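Local coordinates for protein alcohol dehydrogenase (Aeropyrum pernix, PDB 1H2B) that probably oxidises alcohols with NAD+ as a zinc-containing alcohol dehydrogenase, binding the nicotinamide cofactor and zinc, at residues B[204-207]-B[208-212]; B[239-242]-B[243-246]. All blocks are in the same frame, centred on the assembly; numbering follows the deposited sequence.

Contact 1 of 2, residues B[204-207]-B[208-212]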
# COMPACT_ATOMS: atom_id res chain seq x y z
N GLN B 204 -12.97 -20.48 3.58
CA GLN B 204 -12.31 -20.52 4.89
C GLN B 204 -11.33 -19.37 5.06
O GLN B 204 -11.26 -18.73 6.09
CB GLN B 204 -11.55 -21.83 5.09
CG GLN B 204 -12.43 -23.05 5.00
CD GLN B 204 -11.60 -24.31 5.05
OE1 GLN B 204 -10.94 -24.59 6.08
NE2 GLN B 204 -11.56 -25.05 3.94
N LEU B 205 -10.54 -19.11 4.03
CA LEU B 205 -9.56 -18.06 4.14
C LEU B 205 -10.17 -16.67 4.25
O LEU B 205 -9.61 -15.85 4.95
CB LEU B 205 -8.59 -18.13 2.95
CG LEU B 205 -7.73 -19.38 2.91
CD1 LEU B 205 -6.90 -19.39 1.62
CD2 LEU B 205 -6.77 -19.39 4.09
N LEU B 206 -11.27 -16.41 3.56
CA LEU B 206 -11.96 -15.12 3.66
C LEU B 206 -12.41 -14.91 5.12
O LEU B 206 -12.34 -13.79 5.63
CB LEU B 206 -13.11 -15.01 2.67
CG LEU B 206 -12.72 -14.86 1.17
CD1 LEU B 206 -13.90 -15.20 0.26
CD2 LEU B 206 -12.22 -13.39 1.00
N LYS B 207 -12.83 -15.98 5.79
CA LYS B 207 -13.21 -15.81 7.20
C LYS B 207 -12.06 -15.58 8.19
O LYS B 207 -12.25 -14.93 9.23
CB LYS B 207 -14.04 -17.03 7.66
CG LYS B 207 -15.37 -17.20 6.93
CD LYS B 207 -16.33 -16.03 7.11
CE LYS B 207 -16.71 -15.86 8.58
NZ LYS B 207 -17.86 -14.93 8.72
N VAL B 208 -10.91 -16.18 7.90
CA VAL B 208 -9.72 -16.09 8.69
C VAL B 208 -9.00 -14.77 8.45
O VAL B 208 -8.42 -14.18 9.39
CB VAL B 208 -8.73 -17.28 8.30
CG1 VAL B 208 -7.35 -17.06 8.90
CG2 VAL B 208 -9.33 -18.59 8.73
N MET B 209 -9.02 -14.31 7.18
CA MET B 209 -8.12 -13.26 6.75
C MET B 209 -8.79 -11.88 6.58
O MET B 209 -8.09 -10.86 6.43
CB MET B 209 -7.41 -13.64 5.47
CG MET B 209 -6.34 -14.64 5.76
SD MET B 209 -5.94 -15.37 4.25
CE MET B 209 -5.06 -13.99 3.53
N THR B 210 -10.12 -11.85 6.61
CA THR B 210 -10.85 -10.59 6.49
C THR B 210 -12.03 -10.58 7.43
O THR B 210 -12.47 -11.64 7.89
CB THR B 210 -11.41 -10.39 5.07
OG1 THR B 210 -12.65 -11.08 4.88
CG2 THR B 210 -10.46 -10.94 3.95
N PRO B 211 -12.55 -9.39 7.70
CA PRO B 211 -13.82 -9.27 8.41
C PRO B 211 -15.04 -9.11 7.49
O PRO B 211 -16.13 -8.73 7.96
CB PRO B 211 -13.59 -7.99 9.22
CG PRO B 211 -12.90 -7.12 8.23
CD PRO B 211 -11.92 -8.07 7.52
N ALA B 212 -14.91 -9.44 6.21
CA ALA B 212 -16.00 -9.22 5.29
C ALA B 212 -17.12 -10.23 5.45
O ALA B 212 -16.90 -11.33 5.98
CB ALA B 212 -15.49 -9.24 3.86
O HOH W 1 -18.51 -12.59 8.11
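Thr210 folds its hydroxyl back onto the last turn of helix 197-209. Thr210 OG1 donates to the backbone O of Leu206 at 2.8 Å. The torsion explains this: chi1 is 83°, with OG1 between the backbone N and the carbonyl carbon. Thr210 N also donates to Leu206 O, 3.1 Å away. The two donors come from opposite faces of the carbonyl plane. The amide is well above that plane, while the hydroxyl is tilted from it by 22°. Two donors from one residue thus grip a single carbonyl at the helix end.

Thr210 OG1 also accepts from Ala212 N at 3.1 Å, in a fairly straight bond of 162°. This closes an ST turn. The hydroxyl therefore ties the helix to the chain that leaves it.

Elsewhere on the helix, Leu205 and Met209 lie side by side and point the same way. This holds for one of two modelled conformers of Met209, so the detail of its side-chain packing is doubtful. Leu205 continues onto Leu318 and Leu321 of helix 312-323. Along the backbone, Met209 N donates to Leu205 O at 2.8 Å.

Val208 sets CG2 beside its own backbone N, and Val208 CG2 comes within 3.3 Å of Gln204 O. Lys207 bends at both chi2 and chi3. Lys207 NZ meets a water, though the separation is short and its detail doubtful. That water also lies within hydrogen-bonding distance of Ala212 O. Lys207 also has a long, weak ion pair with Asp233.

Thr210 is the first residue to leave helical angles. The arrangement is a helix C-terminus running into an ST turn, within the beta-alpha-beta unit of strand 189-193, helix 197-209 and strand 213-218 in the Rossmann-type nucleotide-binding domain.

Contact 2 of 2, residues B[239-242]-B[243-246]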
# COMPACT_ATOMS: atom_id res chain seq x y z
N ARG B 239 -27.65 -20.95 -10.44
CA ARG B 239 -28.42 -21.35 -11.61
C ARG B 239 -29.61 -20.38 -11.69
O ARG B 239 -30.35 -20.36 -12.68
CB ARG B 239 -28.93 -22.79 -11.44
CG ARG B 239 -27.89 -23.88 -11.21
CD ARG B 239 -28.48 -25.24 -10.77
NE ARG B 239 -29.34 -25.13 -9.58
CZ ARG B 239 -30.55 -25.72 -9.40
NH1 ARG B 239 -31.07 -26.55 -10.31
NH2 ARG B 239 -31.23 -25.50 -8.28
N ARG B 240 -29.82 -19.65 -10.62
CA ARG B 240 -31.04 -18.90 -10.39
C ARG B 240 -30.77 -17.39 -10.27
O ARG B 240 -31.03 -16.80 -9.22
CB ARG B 240 -31.77 -19.43 -9.15
CG ARG B 240 -32.29 -20.90 -9.21
CD ARG B 240 -33.00 -21.35 -7.94
NE ARG B 240 -33.73 -20.23 -7.32
CZ ARG B 240 -33.18 -19.25 -6.59
NH1 ARG B 240 -31.87 -19.23 -6.35
NH2 ARG B 240 -33.93 -18.28 -6.09
N ASP B 241 -30.39 -16.76 -11.38
CA ASP B 241 -30.22 -15.28 -11.41
C ASP B 241 -29.27 -14.78 -10.31
O ASP B 241 -29.67 -14.10 -9.36
CB ASP B 241 -31.55 -14.53 -11.30
CG ASP B 241 -31.48 -13.13 -11.95
OD1 ASP B 241 -30.36 -12.52 -12.04
OD2 ASP B 241 -32.49 -12.56 -12.40
N PRO B 242 -28.01 -15.16 -10.41
CA PRO B 242 -27.07 -14.84 -9.33
C PRO B 242 -26.92 -13.32 -9.11
O PRO B 242 -26.78 -12.87 -7.97
CB PRO B 242 -25.76 -15.48 -9.80
CG PRO B 242 -25.92 -15.63 -11.31
CD PRO B 242 -27.41 -15.94 -11.50
N VAL B 243 -26.90 -12.54 -10.19
CA VAL B 243 -26.73 -11.09 -10.02
C VAL B 243 -27.90 -10.51 -9.22
O VAL B 243 -27.71 -9.74 -8.28
CB VAL B 243 -26.56 -10.36 -11.38
CG1 VAL B 243 -26.52 -8.84 -11.18
CG2 VAL B 243 -25.26 -10.81 -12.06
N LYS B 244 -29.13 -10.86 -9.59
CA LYS B 244 -30.27 -10.33 -8.83
C LYS B 244 -30.24 -10.74 -7.34
O LYS B 244 -30.49 -9.88 -6.46
CB LYS B 244 -31.56 -10.82 -9.49
CG LYS B 244 -32.84 -10.37 -8.82
CD LYS B 244 -34.04 -10.54 -9.79
CE LYS B 244 -35.34 -10.84 -9.03
NZ LYS B 244 -36.48 -9.96 -9.47
N GLN B 245 -29.94 -12.01 -7.07
CA GLN B 245 -29.84 -12.49 -5.67
C GLN B 245 -28.76 -11.72 -4.90
O GLN B 245 -28.97 -11.30 -3.76
CB GLN B 245 -29.57 -14.01 -5.62
CG GLN B 245 -30.74 -14.86 -6.08
CD GLN B 245 -30.46 -16.31 -5.83
OE1 GLN B 245 -30.46 -16.74 -4.71
NE2 GLN B 245 -30.09 -17.02 -6.88
N VAL B 246 -27.58 -11.53 -5.51
CA VAL B 246 -26.52 -10.75 -4.85
C VAL B 246 -26.89 -9.27 -4.67
O VAL B 246 -26.60 -8.69 -3.60
CB VAL B 246 -25.15 -10.95 -5.55
CG1 VAL B 246 -24.07 -9.92 -5.10
CG2 VAL B 246 -24.64 -12.37 -5.36
O HOH W 2 -32.97 -16.56 -3.41
O HOH W 3 -27.59 -13.15 -13.06
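This is a local helix N-cap contact at the protein surface, where the loop after strand 234-237 enters helix 242-249. Asp241 holds the N-cap position. Asp241 OD1 accepts from the backbone N of Lys244 at 3.2 Å. The amide reaches OD1 from above the carboxylate plane, 57° out of it. CG lies opposite the backbone N across the first bond (chi1 -154°), which turns the carboxylate over the first turn. There it meets the Lys244 side chain, with Asp241 OD1 3.3 Å from Lys244 CB. The charged ends do not touch, as Asp241 OD2 and Lys244 NZ are 5.6 Å apart. A water bridges OD1 and the amide of Val243, so two amides of the first turn are served directly or through water.

Regular helix bonding then begins. Gln245 N donates to Asp241 O at 3.1 Å, and Val246 N to Pro242 O.

Gln245 reaches back past the cap to Arg240. Gln245 NE2 lies 2.5 Å from Arg240 O, a bond so short that its detail is doubtful. It also approaches another donor, Arg240 NH1, closely. The same NE2 donates to the backbone O of Asp237. The Arg240 guanidinium stands across the Gln245 amide, the two planes 81° apart. A water donates to Gln245 OE1 at 2.8 Å and has a weak bond with Arg240 NH2.

Pro242 and Val243 also pack on Tyr270, a residue that binds NAD+.

The chemistry is that of a polar cap. A carboxylate accepts one amide N-H directly and is linked to a second through water at the helix N-terminus, which probably stabilises its negative charge. The Gln245 amide, through its bond to Asp237 O, probably helps tie the loop to the helix.

Contact 1 comes first along the chain and closes before contact 2 opens. Their centres are 23 Å apart, and their nearest atoms are about 12 Å apart without touching. Both belong to the nucleotide-binding domain, built round a six-stranded parallel sheet. The 204-212 segment ends helix 197-209 and leads to strand 213-218. The 239-246 segment follows strand 234-237, the neighbour of 213-218 and an outermost strand of that sheet within the chain. One contact therefore finishes a helix and the other starts one. Contact 1 meets a second subunit, whereas contact 2 touches no other chain and lies nearer to bound dinucleotide.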